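Local structure of putative hydrolase (Acinetobacter sp. NBRC 100985, 4XUK) at residues 188-192 and 203-207; 14-20 and 59-65. The protein probably hydrolyses organophosphate triesters and lactones with a pair of zinc ions, as a member of the metallo-beta-lactamase superfamily. The protein carries 2 engineered substitutions. All coordinates share one frame; numbering follows the deposited sequence.

Contact 1: 188-192 and 203-207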
loop_
_atom_site.group_PDB
_atom_site.type_symbol
_atom_site.label_atom_id
_atom_site.label_comp_id
_atom_site.label_asym_id
_atom_site.label_seq_id
_atom_site.Cartn_x
_atom_site.Cartn_y
_atom_site.Cartn_z
ATOM N N GLY A 188 -3.543 -26.487 -11.394
ATOM C CA GLY A 188 -4.798 -25.994 -10.860
ATOM C C GLY A 188 -5.123 -24.580 -11.300
ATOM O O GLY A 188 -6.176 -24.048 -10.943
ATOM N N PHE A 189 -4.222 -23.966 -12.064
ATOM C CA PHE A 189 -4.483 -22.644 -12.620
ATOM C C PHE A 189 -5.208 -22.767 -13.948
ATOM O O PHE A 189 -4.888 -23.642 -14.759
ATOM C CB PHE A 189 -3.181 -21.853 -12.825
ATOM C CG PHE A 189 -2.521 -21.418 -11.540
ATOM C CD1 PHE A 189 -1.800 -22.326 -10.766
ATOM C CD2 PHE A 189 -2.621 -20.104 -11.111
ATOM C CE1 PHE A 189 -1.183 -21.925 -9.583
ATOM C CE2 PHE A 189 -2.013 -19.696 -9.941
ATOM C CZ PHE A 189 -1.295 -20.606 -9.168
ATOM N N LYS A 190 -6.172 -21.903 -14.178
ATOM C CA LYS A 190 -6.830 -21.815 -15.450
ATOM C C LYS A 190 -6.240 -20.719 -16.349
ATOM O O LYS A 190 -6.027 -19.625 -15.941
ATOM C CB LYS A 190 -8.295 -21.627 -15.271
ATOM C CG LYS A 190 -8.981 -21.475 -16.565
ATOM C CD LYS A 190 -10.458 -21.377 -16.401
ATOM C CE LYS A 190 -11.115 -20.992 -17.698
ATOM N NZ LYS A 190 -12.520 -21.350 -17.478
ATOM N N VAL A 191 -5.981 -21.061 -17.583
ATOM C CA VAL A 191 -5.386 -20.084 -18.488
ATOM C C VAL A 191 -6.473 -19.299 -19.230
ATOM O O VAL A 191 -7.455 -19.867 -19.716
ATOM C CB VAL A 191 -4.344 -20.728 -19.450
ATOM C CG1 VAL A 191 -3.316 -21.528 -18.656
ATOM C CG2 VAL A 191 -5.003 -21.617 -20.481
ATOM N N ILE A 192 -6.303 -17.982 -19.283
ATOM C CA ILE A 192 -7.305 -17.108 -19.877
ATOM C C ILE A 192 -6.678 -16.233 -20.945
ATOM O O ILE A 192 -5.710 -15.502 -20.685
ATOM C CB ILE A 192 -7.989 -16.241 -18.793
ATOM C CG1 ILE A 192 -8.605 -17.157 -17.727
ATOM C CG2 ILE A 192 -9.036 -15.311 -19.401
ATOM C CD1 ILE A 192 -9.209 -16.426 -16.561
ATOM N N SER A 203 -3.706 -14.419 -19.035
ATOM C CA SER A 203 -3.765 -14.233 -17.594
ATOM C C SER A 203 -4.038 -15.596 -16.970
ATOM O O SER A 203 -4.401 -16.533 -17.680
ATOM C CB SER A 203 -4.853 -13.220 -17.220
ATOM O OG SER A 203 -4.666 -12.000 -17.916
ATOM N N TYR A 204 -3.861 -15.708 -15.651
ATOM C CA TYR A 204 -4.023 -16.980 -14.968
ATOM C C TYR A 204 -4.962 -16.830 -13.778
ATOM O O TYR A 204 -4.776 -15.942 -12.940
ATOM C CB TYR A 204 -2.659 -17.503 -14.503
ATOM C CG TYR A 204 -1.681 -17.702 -15.634
ATOM C CD1 TYR A 204 -1.799 -18.793 -16.490
ATOM C CD2 TYR A 204 -0.646 -16.796 -15.857
ATOM C CE1 TYR A 204 -0.913 -18.982 -17.531
ATOM C CE2 TYR A 204 0.253 -16.980 -16.902
ATOM C CZ TYR A 204 0.107 -18.069 -17.736
ATOM O OH TYR A 204 0.992 -18.268 -18.782
ATOM N N GLU A 205 -5.978 -17.690 -13.710
ATOM C CA GLU A 205 -6.936 -17.643 -12.605
ATOM C C GLU A 205 -6.771 -18.827 -11.650
ATOM O O GLU A 205 -6.719 -19.992 -12.076
ATOM C CB GLU A 205 -8.372 -17.579 -13.130
ATOM C CG GLU A 205 -9.410 -17.392 -12.023
ATOM C CD GLU A 205 -10.812 -17.217 -12.566
ATOM O OE1 GLU A 205 -11.008 -17.420 -13.784
ATOM O OE2 GLU A 205 -11.711 -16.876 -11.773
ATOM N N LEU A 206 -6.677 -18.504 -10.363
ATOM C CA LEU A 206 -6.565 -19.481 -9.285
ATOM C C LEU A 206 -7.847 -19.406 -8.475
ATOM O O LEU A 206 -8.125 -18.387 -7.847
ATOM C CB LEU A 206 -5.396 -19.120 -8.360
ATOM C CG LEU A 206 -4.603 -20.183 -7.573
ATOM C CD1 LEU A 206 -4.363 -19.765 -6.128
ATOM C CD2 LEU A 206 -5.215 -21.567 -7.645
ATOM N N LYS A 207 -8.639 -20.469 -8.490
ATOM C CA LYS A 207 -9.821 -20.509 -7.628
ATOM C C LYS A 207 -9.531 -21.275 -6.344
ATOM O O LYS A 207 -9.156 -22.447 -6.369
ATOM C CB LYS A 207 -11.028 -21.095 -8.369
ATOM C CG LYS A 207 -11.368 -20.336 -9.650
ATOM C CD LYS A 207 -12.645 -20.849 -10.311
ATOM C CE LYS A 207 -12.707 -20.449 -11.787
ATOM N NZ LYS A 207 -11.787 -21.268 -12.639
HETATM O O HOH W 1 -8.382 -21.869 -11.319
#
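Glu205 O is gripped twice: by the backbone N of Lys190, at 2.9 Å in a nearly straight bond (N-H...O 171°), and by a water whose oxygen lies 2.6 Å away. The same water donates to Gly188 O and accepts from Lys207 N, so it links the turn before one strand to the other strand, at the end of the pairing. Gly188 suits the turn into its strand because its positive phi would press a CB against the preceding carbonyl oxygen. Beyond Lys190 and Glu205, which also bond through Glu205 N and Lys190 O, the antiparallel hairpin has a second hydrogen-bonded pair at Ile192 and Ser203, where Ser203 N meets Ile192 O at 2.8 Å.

Phe189, Val191, Tyr204 and Leu206 share the buried face. Leu206 lies over one face of the Phe189 ring, its CG 4.0 Å from the ring centroid in a CH-pi contact, and CD2 sits above the ring centre. CG1 of Val191 reaches the edge of the Tyr204 ring, 3.7 Å from CE1. On the outer face CD1 of Ile192 packs against CB and OE1 of Glu205. The extended chain of Lys190, with CG opposite the backbone N (chi1 178°), reaches outward; its NZ stays 5.6 Å from Glu205 OE1, too far for a salt bridge, and the long chain carries the ammonium group toward solvent at this exposed place.

The buried hydroxyl of Tyr204 is satisfied by bonds to Leu106 O and Tyr180 OH, so its ring can sit in the apolar core, while Ser203 OG is held by Ile216 O and Thr194 OG1. Strand 202-208 continues the sheet through backbone bonds to strand 211-215, and the aromatic face rests on strands 54-64, 69-72 and 103-105 of the other sheet.

Contact 2: 14-20 and 59-65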
loop_
_atom_site.group_PDB
_atom_site.type_symbol
_atom_site.label_atom_id
_atom_site.label_comp_id
_atom_site.label_asym_id
_atom_site.label_seq_id
_atom_site.Cartn_x
_atom_site.Cartn_y
_atom_site.Cartn_z
ATOM N N VAL A 14 -4.007 -20.849 0.736
ATOM C CA VAL A 14 -2.969 -20.489 -0.222
ATOM C C VAL A 14 -2.274 -19.204 0.196
ATOM O O VAL A 14 -2.921 -18.246 0.613
ATOM C CB VAL A 14 -3.566 -20.323 -1.628
ATOM C CG1 VAL A 14 -2.485 -19.953 -2.654
ATOM C CG2 VAL A 14 -4.287 -21.593 -2.029
ATOM N N GLN A 15 -0.951 -19.188 0.104
ATOM C CA GLN A 15 -0.212 -17.964 0.368
ATOM C C GLN A 15 0.349 -17.458 -0.946
ATOM O O GLN A 15 1.006 -18.204 -1.682
ATOM C CB GLN A 15 0.927 -18.202 1.364
ATOM C CG GLN A 15 1.752 -16.953 1.637
ATOM C CD GLN A 15 2.856 -17.167 2.666
ATOM O OE1 GLN A 15 3.772 -17.958 2.460
ATOM N NE2 GLN A 15 2.771 -16.448 3.779
ATOM N N ILE A 16 0.044 -16.205 -1.255
ATOM C CA ILE A 16 0.609 -15.547 -2.420
ATOM C C ILE A 16 1.609 -14.504 -1.930
ATOM O O ILE A 16 1.287 -13.678 -1.082
ATOM C CB ILE A 16 -0.487 -14.866 -3.257
ATOM C CG1 ILE A 16 -1.462 -15.925 -3.776
ATOM C CG2 ILE A 16 0.136 -14.081 -4.408
ATOM C CD1 ILE A 16 -2.767 -15.375 -4.329
ATOM N N THR A 17 2.831 -14.556 -2.448
ATOM C CA THR A 17 3.843 -13.586 -2.067
ATOM C C THR A 17 4.070 -12.614 -3.212
ATOM O O THR A 17 4.506 -13.017 -4.298
ATOM C CB THR A 17 5.173 -14.269 -1.740
ATOM O OG1 THR A 17 4.946 -15.354 -0.822
ATOM C CG2 THR A 17 6.140 -13.276 -1.118
ATOM N N ALA A 18 3.780 -11.337 -2.974
ATOM C CA ALA A 18 4.083 -10.304 -3.963
ATOM C C ALA A 18 5.575 -10.046 -3.897
ATOM O O ALA A 18 6.126 -9.920 -2.796
ATOM C CB ALA A 18 3.315 -9.026 -3.661
ATOM N N LEU A 19 6.221 -9.983 -5.059
ATOM C CA LEU A 19 7.661 -9.743 -5.136
ATOM C C LEU A 19 7.963 -8.553 -6.037
ATOM O O LEU A 19 7.510 -8.506 -7.190
ATOM C CB LEU A 19 8.371 -10.978 -5.697
ATOM C CG LEU A 19 8.217 -12.266 -4.900
ATOM C CD1 LEU A 19 8.930 -13.429 -5.606
ATOM C CD2 LEU A 19 8.755 -12.066 -3.481
ATOM N N LEU A 20 8.735 -7.599 -5.518
ATOM C CA LEU A 20 9.073 -6.383 -6.269
ATOM C C LEU A 20 10.343 -6.589 -7.092
ATOM O O LEU A 20 11.355 -7.083 -6.576
ATOM C CB LEU A 20 9.251 -5.188 -5.317
ATOM C CG LEU A 20 9.576 -3.827 -5.966
ATOM C CD1 LEU A 20 8.474 -3.386 -6.932
ATOM C CD2 LEU A 20 9.800 -2.746 -4.926
ATOM N N ASN A 59 6.193 -6.062 -10.740
ATOM C CA ASN A 59 6.059 -7.093 -9.720
ATOM C C ASN A 59 6.042 -8.515 -10.324
ATOM O O ASN A 59 5.808 -8.700 -11.532
ATOM C CB ASN A 59 4.765 -6.891 -8.922
ATOM C CG ASN A 59 4.538 -5.451 -8.502
ATOM O OD1 ASN A 59 5.413 -4.806 -7.931
ATOM N ND2 ASN A 59 3.340 -4.953 -8.749
ATOM N N ALA A 60 6.302 -9.509 -9.474
ATOM C CA ALA A 60 6.055 -10.916 -9.796
ATOM C C ALA A 60 5.351 -11.531 -8.590
ATOM O O ALA A 60 5.342 -10.923 -7.511
ATOM C CB ALA A 60 7.352 -11.642 -10.067
ATOM N N PHE A 61 4.785 -12.729 -8.751
ATOM C CA PHE A 61 4.039 -13.365 -7.657
ATOM C C PHE A 61 4.382 -14.834 -7.457
ATOM O O PHE A 61 4.416 -15.612 -8.422
ATOM C CB PHE A 61 2.522 -13.203 -7.881
ATOM C CG PHE A 61 2.104 -11.776 -8.066
ATOM C CD1 PHE A 61 1.888 -10.957 -6.969
ATOM C CD2 PHE A 61 1.989 -11.233 -9.342
ATOM C CE1 PHE A 61 1.537 -9.622 -7.133
ATOM C CE2 PHE A 61 1.637 -9.918 -9.515
ATOM C CZ PHE A 61 1.417 -9.100 -8.406
ATOM N N LEU A 62 4.631 -15.194 -6.195
ATOM C CA LEU A 62 4.830 -16.583 -5.767
ATOM C C LEU A 62 3.526 -17.115 -5.198
ATOM O O LEU A 62 2.882 -16.442 -4.389
ATOM C CB LEU A 62 5.886 -16.663 -4.661
ATOM C CG LEU A 62 7.341 -16.988 -4.975
ATOM C CD1 LEU A 62 8.106 -17.073 -3.655
ATOM C CD2 LEU A 62 7.497 -18.293 -5.786
ATOM N N VAL A 63 3.140 -18.319 -5.602
ATOM C CA VAL A 63 1.908 -18.923 -5.104
ATOM C C VAL A 63 2.220 -20.280 -4.477
ATOM O O VAL A 63 2.605 -21.235 -5.169
ATOM C CB VAL A 63 0.879 -19.111 -6.231
ATOM C CG1 VAL A 63 -0.463 -19.575 -5.668
ATOM C CG2 VAL A 63 0.703 -17.804 -7.018
ATOM N N ASN A 64 2.053 -20.356 -3.165
ATOM C CA ASN A 64 2.238 -21.598 -2.428
ATOM C C ASN A 64 0.880 -22.293 -2.299
ATOM O O ASN A 64 0.031 -21.869 -1.506
ATOM C CB ASN A 64 2.830 -21.277 -1.051
ATOM C CG ASN A 64 3.068 -22.514 -0.195
ATOM O OD1 ASN A 64 2.567 -23.601 -0.484
ATOM N ND2 ASN A 64 3.829 -22.340 0.881
ATOM N N ILE A 65 0.664 -23.346 -3.081
ATOM C CA ILE A 65 -0.610 -24.061 -3.010
ATOM C C ILE A 65 -0.519 -25.325 -2.150
ATOM O O ILE A 65 -1.407 -26.175 -2.199
ATOM C CB ILE A 65 -1.168 -24.416 -4.405
ATOM C CG1 ILE A 65 -0.231 -25.379 -5.132
ATOM C CG2 ILE A 65 -1.390 -23.153 -5.240
ATOM C CD1 ILE A 65 -0.827 -25.936 -6.412
#
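Thr17 N binds Leu62 O at 2.7 Å, one of six backbone bonds that pair the antiparallel strands from Gln15-Asn64 to Leu19-Ala60. Here the side chains of Thr17 and Leu62 run side by side, pointing the same way, with Thr17 CB 3.8 Å from Leu62 CB. Leu62 CG also takes CD1 of Leu19 at 3.9 Å, two branched side chains packed together on that face. On the reverse face Ala18 is small enough to admit the Phe61 ring, whose CE1 is 3.9 Å from Ala18 CB. Farther along, CG1 of Val14, opposite the backbone N (chi1 -180°), meets CG1 of Val63 at 3.6 Å.

Both strands belong to one of the two mixed sheets of the alpha-beta/beta-alpha sandwich of the superfamily. The leucine face lies under helix 87-93, where Leu91 touches Leu19 and Leu62.

Thr17 OG1 bonds Gln8 OE1 on strand 6-11, and Tyr96 OH bonds both Gln15 OE1 and Asn64 ND2, with Asn64 OD1 held by Gly66 N. Asn59 ND2 is fixed by Leu266 O and Ala263 O, whereas its buried OD1, near Leu20 CD1, has no polar partner.

Contact 1 and contact 2 belong to different sheets of the sandwich, with centres about 14 Å apart, and they meet in the core between them. Val63 CG1 touches Phe189 CZ at 3.7 Å and Leu206 CD1 at 3.9 Å, and Leu206 CD1 also packs on Val14 CG1. These touches are all between apolar side chains, as suits sheets pressed face to face. Each contact has one end near the two-zinc centre, in which His108, His110 and His197 bind one ion, Asp112, His113 and His265 the other, and Asp218 both: the side chain of Ser203 lies about 11 Å from a zinc ion, and that of Asn59 about 10 Å.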